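Local coordinates for DUF596 domain-containing protein (Neisseria meningitidis, PDB 2O5H) that is of unknown function but assembles as a disulfide-linked dimer, each subunit combining a set of helices with a small antiparallel sheet, at residues 22-27 and 60-65; 33-38 and 113-118; 69-74 and 121-126. All coordinates share one frame; numbering follows the deposited sequence. Where two conformers were deposited one is given.

In the fold
The three contacts lie within one subunit, their centres about 12 to 15 Å apart. Interaction 1 packs on helix 34-41 of interaction 2: L62 CD1 lies 3.7 Å from L37 CD2, and T27 CG2 3.8 Å from L37 CD1. Interaction 3 pairs the two inner strands of the sheet, whose W124 ring reaches back to interaction 1, with CH2 3.4 Å from T27 O, while Y121 reaches interaction 2, its CE1 3.3 Å from T115 O. Along the chain, interactions 1 and 3 follow in series, whereas interaction 2 crosses both. Interactions 1 and 2 also touch the second subunit, through F26 and the C36 disulfide respectively; interaction 3 does not. No active site is known to which they could be related.

Interaction 1: 22-27 and 60-65; sequences EDVEFT and KELLRR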
loop_
_atom_site.group_PDB
_atom_site.type_symbol
_atom_site.label_atom_id
_atom_site.label_comp_id
_atom_site.label_asym_id
_atom_site.label_seq_id
_atom_site.Cartn_x
_atom_site.Cartn_y
_atom_site.Cartn_z
ATOM N N GLU A 22 4.193 -15.764 1.496
ATOM C CA GLU A 22 4.848 -14.779 0.662
ATOM C C GLU A 22 4.238 -13.388 0.909
ATOM O O GLU A 22 4.964 -12.370 1.004
ATOM C CB GLU A 22 4.655 -15.189 -0.794
ATOM C CG GLU A 22 5.793 -14.802 -1.717
ATOM C CD GLU A 22 5.286 -14.316 -3.067
ATOM O OE1 GLU A 22 4.518 -15.083 -3.713
ATOM O OE2 GLU A 22 5.648 -13.167 -3.466
ATOM N N ASP A 23 2.908 -13.316 0.982
ATOM C CA ASP A 23 2.240 -12.040 1.204
ATOM C C ASP A 23 2.506 -11.517 2.623
ATOM O O ASP A 23 2.690 -10.334 2.821
ATOM C CB ASP A 23 0.715 -12.170 0.946
ATOM C CG ASP A 23 0.370 -12.281 -0.555
ATOM O OD1 ASP A 23 1.295 -12.202 -1.392
ATOM O OD2 ASP A 23 -0.829 -12.452 -0.895
ATOM N N VAL A 24 2.498 -12.419 3.607
ATOM C CA VAL A 24 2.922 -12.107 4.969
ATOM C C VAL A 24 4.366 -11.555 5.011
ATOM O O VAL A 24 4.603 -10.469 5.552
ATOM C CB VAL A 24 2.701 -13.316 5.951
ATOM C CG1 VAL A 24 3.419 -13.093 7.286
ATOM C CG2 VAL A 24 1.197 -13.518 6.191
ATOM N N GLU A 25 5.295 -12.301 4.411
ATOM C CA GLU A 25 6.692 -11.886 4.301
ATOM C C GLU A 25 6.798 -10.452 3.751
ATOM O O GLU A 25 7.395 -9.569 4.384
ATOM C CB GLU A 25 7.481 -12.907 3.463
ATOM C CG GLU A 25 7.736 -14.252 4.202
ATOM C CD GLU A 25 8.084 -15.441 3.290
ATOM O OE1 GLU A 25 8.512 -15.241 2.145
ATOM O OE2 GLU A 25 7.912 -16.598 3.723
ATOM N N PHE A 26 6.141 -10.216 2.614
ATOM C CA PHE A 26 6.189 -8.927 1.907
ATOM C C PHE A 26 5.676 -7.771 2.791
ATOM O O PHE A 26 6.369 -6.796 2.969
ATOM C CB PHE A 26 5.406 -8.972 0.580
ATOM C CG PHE A 26 5.288 -7.615 -0.127
ATOM C CD1 PHE A 26 6.437 -6.983 -0.653
ATOM C CD2 PHE A 26 4.034 -6.999 -0.280
ATOM C CE1 PHE A 26 6.339 -5.732 -1.298
ATOM C CE2 PHE A 26 3.926 -5.750 -0.949
ATOM C CZ PHE A 26 5.090 -5.123 -1.453
ATOM N N THR A 27 4.491 -7.923 3.380
ATOM C CA THR A 27 3.862 -6.835 4.164
ATOM C C THR A 27 4.608 -6.576 5.511
ATOM O O THR A 27 4.716 -5.429 5.958
ATOM C CB THR A 27 2.364 -7.146 4.400
ATOM O OG1 THR A 27 2.282 -8.443 4.994
ATOM C CG2 THR A 27 1.605 -7.160 3.035
ATOM N N LYS A 60 -6.134 -11.116 8.997
ATOM C CA LYS A 60 -6.248 -11.913 10.207
ATOM C C LYS A 60 -4.953 -12.634 10.554
ATOM O O LYS A 60 -4.602 -12.747 11.724
ATOM C CB LYS A 60 -7.386 -12.941 10.141
ATOM C CG LYS A 60 -8.773 -12.314 10.167
ATOM C CD LYS A 60 -9.798 -13.215 10.807
ATOM C CE LYS A 60 -9.931 -14.587 10.121
ATOM N NZ LYS A 60 -10.290 -14.488 8.685
ATOM N N GLU A 61 -4.223 -13.121 9.559
ATOM C CA GLU A 61 -2.977 -13.838 9.911
ATOM C C GLU A 61 -1.905 -12.899 10.512
ATOM O O GLU A 61 -1.179 -13.263 11.461
ATOM C CB GLU A 61 -2.433 -14.577 8.700
ATOM C CG GLU A 61 -1.276 -15.489 8.989
ATOM C CD GLU A 61 -1.675 -16.728 9.803
ATOM O OE1 GLU A 61 -2.867 -16.917 10.144
ATOM O OE2 GLU A 61 -0.765 -17.537 10.095
ATOM N N LEU A 62 -1.829 -11.684 9.987
ATOM C CA LEU A 62 -0.908 -10.714 10.530
ATOM C C LEU A 62 -1.296 -10.326 11.950
ATOM O O LEU A 62 -0.414 -10.213 12.815
ATOM C CB LEU A 62 -0.833 -9.482 9.630
ATOM C CG LEU A 62 -0.253 -9.735 8.240
ATOM C CD1 LEU A 62 -0.680 -8.569 7.316
ATOM C CD2 LEU A 62 1.246 -9.815 8.310
ATOM N N LEU A 63 -2.596 -10.122 12.189
ATOM C CA LEU A 63 -3.090 -9.819 13.545
ATOM C C LEU A 63 -2.789 -10.979 14.485
ATOM O O LEU A 63 -2.270 -10.762 15.586
ATOM C CB LEU A 63 -4.587 -9.490 13.555
ATOM C CG LEU A 63 -5.044 -8.213 12.834
ATOM C CD1 LEU A 63 -6.583 -8.232 12.653
ATOM C CD2 LEU A 63 -4.572 -6.975 13.593
ATOM N N ARG A 64 -3.092 -12.199 14.029
ATOM C CA ARG A 64 -2.935 -13.420 14.829
ATOM C C ARG A 64 -1.489 -13.700 15.251
ATOM O O ARG A 64 -1.231 -14.210 16.354
ATOM C CB ARG A 64 -3.445 -14.631 14.051
ATOM C CG ARG A 64 -4.195 -15.618 14.922
ATOM C CD ARG A 64 -3.643 -17.043 14.916
ATOM N NE ARG A 64 -3.121 -17.526 13.637
ATOM C CZ ARG A 64 -1.835 -17.780 13.386
ATOM N NH1 ARG A 64 -0.897 -17.587 14.312
ATOM N NH2 ARG A 64 -1.481 -18.236 12.197
ATOM N N ARG A 65 -0.557 -13.395 14.351
ATOM C CA ARG A 65 0.847 -13.599 14.592
ATOM C C ARG A 65 1.463 -12.434 15.382
ATOM O O ARG A 65 2.629 -12.463 15.734
ATOM C CB ARG A 65 1.553 -13.880 13.268
ATOM C CG ARG A 65 1.512 -15.349 12.939
ATOM C CD ARG A 65 1.222 -15.649 11.499
ATOM N NE ARG A 65 2.411 -15.794 10.686
ATOM C CZ ARG A 65 2.495 -16.481 9.541
ATOM N NH1 ARG A 65 3.645 -16.522 8.886
ATOM N NH2 ARG A 65 1.463 -17.141 9.043
#
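V24 and L62 form the middle of this contact, their side chains sliding past each other in opposite directions until V24 CG1 lies 4.1 Å from L62 CD2. The valine turns this methyl anti to its own backbone N (chi1 168°), leaving CG2 to rest against the aliphatic CG of E61. On the inner side T27 OG1 sits against both leucine methyls, 3.7 Å from CD2 and 3.8 Å from CD1 of L62. D23 O and V24 O, 2.9 Å and 3.1 Å away, both lie within hydrogen-bonding distance of this buried OG1. Here the packing is close: V24, T27 and L62 are all buried, with L37 of helix 34-41 adjoining L62 and L58 adjoining V24.

Toward solvent the contact is looser. The bent R65 side chain comes toward V24 from the opposite direction, so that one face of its guanidinium meets V24 CG1, 3.8 Å from NH1. The group is anchored by charge: E21 pairs with NH1, and E61 forms a salt bridge with NH2 that is modelled too short to be taken literally. A link from R64 to the same carboxylate rests on one of two conformers and is doubtful. On another side of helix 20-30, F26 stacks on Y30 of the second subunit. The short helical segments approach to 10.8 Å and meet through the ends of their side chains. This is a steeply crossed helix pair, 20-30 against 48-64 at -64°, with helix 34-41 and the sheet packed beside it.

Interaction 2: 33-38 and 113-118; sequences PLSCLW and WLTVEA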
loop_
_atom_site.group_PDB
_atom_site.type_symbol
_atom_site.label_atom_id
_atom_site.label_comp_id
_atom_site.label_asym_id
_atom_site.label_seq_id
_atom_site.Cartn_x
_atom_site.Cartn_y
_atom_site.Cartn_z
ATOM N N PRO A 33 0.697 -0.009 5.140
ATOM C CA PRO A 33 -0.664 0.375 5.621
ATOM C C PRO A 33 -1.710 -0.561 5.049
ATOM O O PRO A 33 -1.411 -1.295 4.112
ATOM C CB PRO A 33 -0.855 1.798 5.099
ATOM C CG PRO A 33 0.123 1.889 3.943
ATOM C CD PRO A 33 1.313 1.055 4.337
ATOM N N LEU A 34 -2.907 -0.605 5.646
ATOM C CA LEU A 34 -3.922 -1.537 5.164
ATOM C C LEU A 34 -4.253 -1.344 3.721
ATOM O O LEU A 34 -4.537 -2.319 3.038
ATOM C CB LEU A 34 -5.230 -1.447 5.961
ATOM C CG LEU A 34 -5.108 -1.731 7.459
ATOM C CD1 LEU A 34 -6.549 -1.610 8.053
ATOM C CD2 LEU A 34 -4.562 -3.124 7.703
ATOM N N SER A 35 -4.220 -0.099 3.241
ATOM C CA SER A 35 -4.492 0.163 1.819
ATOM C C SER A 35 -3.528 -0.572 0.885
ATOM O O SER A 35 -3.872 -0.874 -0.268
ATOM C CB SER A 35 -4.405 1.651 1.535
ATOM O OG SER A 35 -3.085 2.081 1.784
ATOM N N CYS A 36 -2.330 -0.848 1.382
ATOM C CA CYS A 36 -1.323 -1.598 0.604
ATOM C C CYS A 36 -1.433 -3.099 0.822
ATOM O O CYS A 36 -0.940 -3.872 -0.007
ATOM C CB CYS A 36 0.114 -1.074 0.866
ATOM S SG CYS A 36 0.331 0.631 0.334
ATOM N N LEU A 37 -2.075 -3.524 1.903
ATOM C CA LEU A 37 -2.427 -4.927 2.019
ATOM C C LEU A 37 -3.418 -5.311 0.938
ATOM O O LEU A 37 -3.383 -6.448 0.454
ATOM C CB LEU A 37 -3.032 -5.249 3.392
ATOM C CG LEU A 37 -2.084 -5.742 4.484
ATOM C CD1 LEU A 37 -0.863 -4.863 4.698
ATOM C CD2 LEU A 37 -2.874 -6.030 5.799
ATOM N N TRP A 38 -4.377 -4.418 0.677
ATOM C CA TRP A 38 -5.330 -4.593 -0.426
ATOM C C TRP A 38 -4.580 -4.681 -1.761
ATOM O O TRP A 38 -4.801 -5.599 -2.548
ATOM C CB TRP A 38 -6.355 -3.443 -0.465
ATOM C CG TRP A 38 -7.283 -3.550 -1.652
ATOM C CD1 TRP A 38 -7.215 -2.840 -2.856
ATOM C CD2 TRP A 38 -8.377 -4.453 -1.775
ATOM N NE1 TRP A 38 -8.229 -3.258 -3.692
ATOM C CE2 TRP A 38 -8.938 -4.265 -3.067
ATOM C CE3 TRP A 38 -8.941 -5.420 -0.917
ATOM C CZ2 TRP A 38 -10.044 -5.017 -3.520
ATOM C CZ3 TRP A 38 -10.056 -6.128 -1.362
ATOM C CH2 TRP A 38 -10.576 -5.939 -2.650
ATOM N N TRP A 113 -10.690 4.157 0.662
ATOM C CA TRP A 113 -11.465 3.853 1.883
ATOM C C TRP A 113 -10.556 3.371 3.041
ATOM O O TRP A 113 -10.667 3.823 4.213
ATOM C CB TRP A 113 -12.564 2.827 1.529
ATOM C CG TRP A 113 -13.519 2.503 2.659
ATOM C CD1 TRP A 113 -14.652 3.161 2.982
ATOM C CD2 TRP A 113 -13.388 1.428 3.608
ATOM N NE1 TRP A 113 -15.240 2.581 4.094
ATOM C CE2 TRP A 113 -14.479 1.512 4.490
ATOM C CE3 TRP A 113 -12.457 0.385 3.776
ATOM C CZ2 TRP A 113 -14.693 0.574 5.523
ATOM C CZ3 TRP A 113 -12.629 -0.505 4.823
ATOM C CH2 TRP A 113 -13.763 -0.413 5.681
ATOM N N LEU A 114 -9.644 2.473 2.708
ATOM C CA LEU A 114 -8.669 1.954 3.674
ATOM C C LEU A 114 -7.672 3.027 4.140
ATOM O O LEU A 114 -7.086 2.900 5.200
ATOM C CB LEU A 114 -7.968 0.732 3.107
ATOM C CG LEU A 114 -8.776 -0.597 3.078
ATOM C CD1 LEU A 114 -7.989 -1.649 2.284
ATOM C CD2 LEU A 114 -9.090 -1.092 4.535
ATOM N N THR A 115 -7.552 4.105 3.374
ATOM C CA THR A 115 -6.716 5.268 3.760
ATOM C C THR A 115 -7.423 6.258 4.649
ATOM O O THR A 115 -6.805 6.796 5.562
ATOM C CB THR A 115 -6.202 5.985 2.543
ATOM O OG1 THR A 115 -5.557 5.043 1.715
ATOM C CG2 THR A 115 -5.206 7.143 2.893
ATOM N N VAL A 116 -8.700 6.551 4.388
ATOM C CA VAL A 116 -9.304 7.673 5.074
ATOM C C VAL A 116 -10.599 7.345 5.821
ATOM O O VAL A 116 -11.070 8.178 6.594
ATOM C CB VAL A 116 -9.506 8.935 4.136
ATOM C CG1 VAL A 116 -8.170 9.480 3.608
ATOM C CG2 VAL A 116 -10.498 8.632 2.966
ATOM N N GLU A 117 -11.171 6.159 5.643
ATOM C CA GLU A 117 -12.410 5.894 6.383
ATOM C C GLU A 117 -12.453 4.518 7.036
ATOM O O GLU A 117 -13.497 4.106 7.467
ATOM C CB GLU A 117 -13.681 6.080 5.515
ATOM C CG GLU A 117 -13.507 6.703 4.206
ATOM C CD GLU A 117 -14.811 7.155 3.582
ATOM O OE1 GLU A 117 -15.804 6.400 3.612
ATOM O OE2 GLU A 117 -14.826 8.282 3.053
ATOM N N ALA A 118 -11.320 3.829 7.118
ATOM C CA ALA A 118 -11.223 2.531 7.818
ATOM C C ALA A 118 -11.600 2.661 9.299
ATOM O O ALA A 118 -11.399 3.742 9.898
ATOM C CB ALA A 118 -9.782 1.964 7.676
HETATM O O HOH W 1 -4.346 2.435 4.878
HETATM O O HOH W 2 -2.969 4.245 3.404
#
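The indole of W38 is turned away from the contact: CG stands anti to the backbone N (chi1 176°), carrying the ring toward F55 and K51 of helix 48-64, so it is CB that meets L114 CD1, at 3.7 Å, and this methyl lies oblique to the ring. The other indole, W113, has E117 O 3.9 Å above one face, displaced toward the rim, while the ring of W92 meets it at a steep angle and P93, F108 and P119 also touch it. L114 carries most of the contact. Its CD1 also presses on L34 O at 3.6 Å, its CD2 lies 4.1 Å from L34 CB, and its CB rests on the backbone of S35. F88 of helix 81-91 touches both L34 and L114.

The backbones come very near here, with S35 and L114 CA atoms 4.9 Å apart, and no direct hydrogen bond links the segments. Water does so instead. One molecule accepts from S35 N at 3.0 Å and donates to L114 O at 2.8 Å, satisfying an amide in the first turn of one helix and a carbonyl in the last turn of the other. A second gives a proton to T115 OG1, 3.2 Å away; its link to S35 OG is tentative, because that serine has two conformers. G111 O is the protein partner of the threonine hydroxyl. With P33 as N-cap and C36 disulfide-bonded to C36 of the second subunit, this is a water-bridged meeting of a helix start with a helix end, beside the dimer link.

Interaction 3: 69-74 and 121-126; sequences KLQRDG and YAVWID
K69 and V123, the first of three paired positions, open an antiparallel bridge between the two inner strands of a four-stranded sheet, with 75-76 and 132-133 on the outer flanks. Theirs is a hydrogen-bonded pair and a nearly straight one: K69 N donates to V123 O at 2.8 Å with 163° at the hydrogen and the donor in the carbonyl plane, and V123 N returns the bond to K69 O, also at 2.8 Å, from a position tilted out of that plane. Q71 and Y121 form the second hydrogen-bonded pair, Q71 N giving to Y121 O at 2.9 Å and Y121 N to Q71 O at 2.8 Å. Both bonds are more bent, 142° at the hydrogen, though both donors stay in the carbonyl planes. Between these lies the non-hydrogen-bonded pair of L70 and A122; the polar backbone of L70 is engaged by I77 on the outer side, as that of W124 is by Y133, and the backbone of I125 bonds to that of H67. W124 NE1 finds its own acceptor in L32 O.

On the face carrying K69, Q71, Y121 and V123, Q71 CB packs on V123 CG2 at 3.6 Å, and W134 touches both residues. K69 CG is anti to the carbonyl carbon (chi1 -77°), which sends the extended chain across I125 at about a right angle, CD 3.9 Å from I125 CD1. L70 points to the other face, among F59, L63, W84 and F88, joining the sheet to helices 48-64 and 81-91. Y121 O serves twice: besides accepting from Q71 N, it receives a CA-H...O contact from L70 CA at 3.3 Å.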
loop_
_atom_site.group_PDB
_atom_site.type_symbol
_atom_site.label_atom_id
_atom_site.label_comp_id
_atom_site.label_asym_id
_atom_site.label_seq_id
_atom_site.Cartn_x
_atom_site.Cartn_y
_atom_site.Cartn_z
ATOM N N LYS A 69 -1.082 -4.501 14.657
ATOM C CA LYS A 69 -2.092 -4.079 15.634
ATOM C C LYS A 69 -2.839 -2.907 15.006
ATOM O O LYS A 69 -2.354 -2.315 14.066
ATOM C CB LYS A 69 -1.436 -3.705 16.984
ATOM C CG LYS A 69 -1.028 -4.948 17.812
ATOM C CD LYS A 69 -0.368 -4.605 19.155
ATOM C CE LYS A 69 0.266 -5.857 19.756
ATOM N NZ LYS A 69 1.320 -5.555 20.779
ATOM N N LEU A 70 -4.038 -2.594 15.489
ATOM C CA LEU A 70 -4.841 -1.557 14.854
ATOM C C LEU A 70 -5.191 -0.448 15.827
ATOM O O LEU A 70 -5.547 -0.696 16.972
ATOM C CB LEU A 70 -6.118 -2.198 14.226
ATOM C CG LEU A 70 -5.841 -3.308 13.192
ATOM C CD1 LEU A 70 -7.188 -3.905 12.640
ATOM C CD2 LEU A 70 -4.989 -2.771 12.048
ATOM N N GLN A 71 -5.181 0.766 15.321
ATOM C CA GLN A 71 -5.215 1.959 16.111
ATOM C C GLN A 71 -6.338 2.863 15.587
ATOM O O GLN A 71 -6.614 2.890 14.385
ATOM C CB GLN A 71 -3.835 2.584 15.881
ATOM C CG GLN A 71 -3.611 3.999 16.193
ATOM C CD GLN A 71 -4.114 4.970 15.189
ATOM O OE1 GLN A 71 -3.610 5.102 14.040
ATOM N NE2 GLN A 71 -5.061 5.754 15.645
ATOM N N ARG A 72 -6.970 3.610 16.475
ATOM C CA ARG A 72 -7.820 4.727 16.071
ATOM C C ARG A 72 -7.585 5.911 17.008
ATOM O O ARG A 72 -7.422 5.719 18.208
ATOM C CB ARG A 72 -9.288 4.334 16.054
ATOM C CG ARG A 72 -10.092 5.367 15.326
ATOM C CD ARG A 72 -11.590 5.374 15.627
ATOM N NE ARG A 72 -12.173 6.430 14.791
ATOM C CZ ARG A 72 -12.489 6.290 13.497
ATOM N NH1 ARG A 72 -12.331 5.117 12.875
ATOM N NH2 ARG A 72 -12.995 7.318 12.829
ATOM N N ASP A 73 -7.558 7.123 16.452
ATOM C CA ASP A 73 -7.285 8.374 17.205
ATOM C C ASP A 73 -5.952 8.340 17.976
ATOM O O ASP A 73 -5.818 8.929 19.043
ATOM C CB ASP A 73 -8.440 8.761 18.141
ATOM C CG ASP A 73 -9.808 8.658 17.479
ATOM O OD1 ASP A 73 -10.021 9.280 16.415
ATOM O OD2 ASP A 73 -10.681 7.945 18.025
ATOM N N GLY A 74 -4.970 7.638 17.427
ATOM C CA GLY A 74 -3.629 7.606 18.000
ATOM C C GLY A 74 -3.472 6.625 19.147
ATOM O O GLY A 74 -2.506 6.724 19.909
ATOM N N TYR A 121 -6.375 1.618 11.864
ATOM C CA TYR A 121 -5.178 1.815 11.000
ATOM C C TYR A 121 -3.997 1.026 11.518
ATOM O O TYR A 121 -3.878 0.738 12.718
ATOM C CB TYR A 121 -4.807 3.314 10.872
ATOM C CG TYR A 121 -5.899 4.081 10.182
ATOM C CD1 TYR A 121 -5.992 4.119 8.763
ATOM C CD2 TYR A 121 -6.892 4.723 10.934
ATOM C CE1 TYR A 121 -7.054 4.797 8.134
ATOM C CE2 TYR A 121 -7.926 5.388 10.327
ATOM C CZ TYR A 121 -8.009 5.434 8.929
ATOM O OH TYR A 121 -9.062 6.148 8.358
ATOM N N ALA A 122 -3.121 0.662 10.598
ATOM C CA ALA A 122 -2.040 -0.275 10.887
ATOM C C ALA A 122 -0.917 0.283 11.775
ATOM O O ALA A 122 -0.360 1.371 11.526
ATOM C CB ALA A 122 -1.462 -0.853 9.544
ATOM N N VAL A 123 -0.596 -0.495 12.802
ATOM C CA VAL A 123 0.634 -0.350 13.604
ATOM C C VAL A 123 1.414 -1.646 13.505
ATOM O O VAL A 123 0.872 -2.723 13.750
ATOM C CB VAL A 123 0.309 -0.011 15.080
ATOM C CG1 VAL A 123 1.591 0.121 15.905
ATOM C CG2 VAL A 123 -0.519 1.277 15.122
ATOM N N TRP A 124 2.691 -1.549 13.140
ATOM C CA TRP A 124 3.521 -2.738 12.932
ATOM C C TRP A 124 4.457 -2.912 14.117
ATOM O O TRP A 124 5.126 -1.960 14.525
ATOM C CB TRP A 124 4.331 -2.586 11.651
ATOM C CG TRP A 124 3.459 -2.742 10.458
ATOM C CD1 TRP A 124 2.769 -1.772 9.799
ATOM C CD2 TRP A 124 3.140 -3.984 9.825
ATOM N NE1 TRP A 124 2.026 -2.345 8.766
ATOM C CE2 TRP A 124 2.245 -3.706 8.773
ATOM C CE3 TRP A 124 3.534 -5.321 10.055
ATOM C CZ2 TRP A 124 1.757 -4.713 7.919
ATOM C CZ3 TRP A 124 3.031 -6.320 9.228
ATOM C CH2 TRP A 124 2.146 -6.013 8.172
ATOM N N ILE A 125 4.481 -4.131 14.647
ATOM C CA ILE A 125 5.258 -4.473 15.837
ATOM C C ILE A 125 6.513 -5.220 15.387
ATOM O O ILE A 125 6.429 -6.258 14.731
ATOM C CB ILE A 125 4.424 -5.304 16.879
ATOM C CG1 ILE A 125 2.997 -4.753 17.026
ATOM C CG2 ILE A 125 5.191 -5.439 18.258
ATOM C CD1 ILE A 125 2.931 -3.309 17.527
ATOM N N ASP A 126 7.672 -4.661 15.721
ATOM C CA ASP A 126 8.965 -5.193 15.285
ATOM C C ASP A 126 9.168 -6.582 15.890
ATOM O O ASP A 126 8.971 -6.762 17.083
ATOM C CB ASP A 126 10.069 -4.239 15.716
ATOM C CG ASP A 126 11.416 -4.584 15.123
ATOM O OD1 ASP A 126 12.031 -5.578 15.566
ATOM O OD2 ASP A 126 11.862 -3.843 14.227
#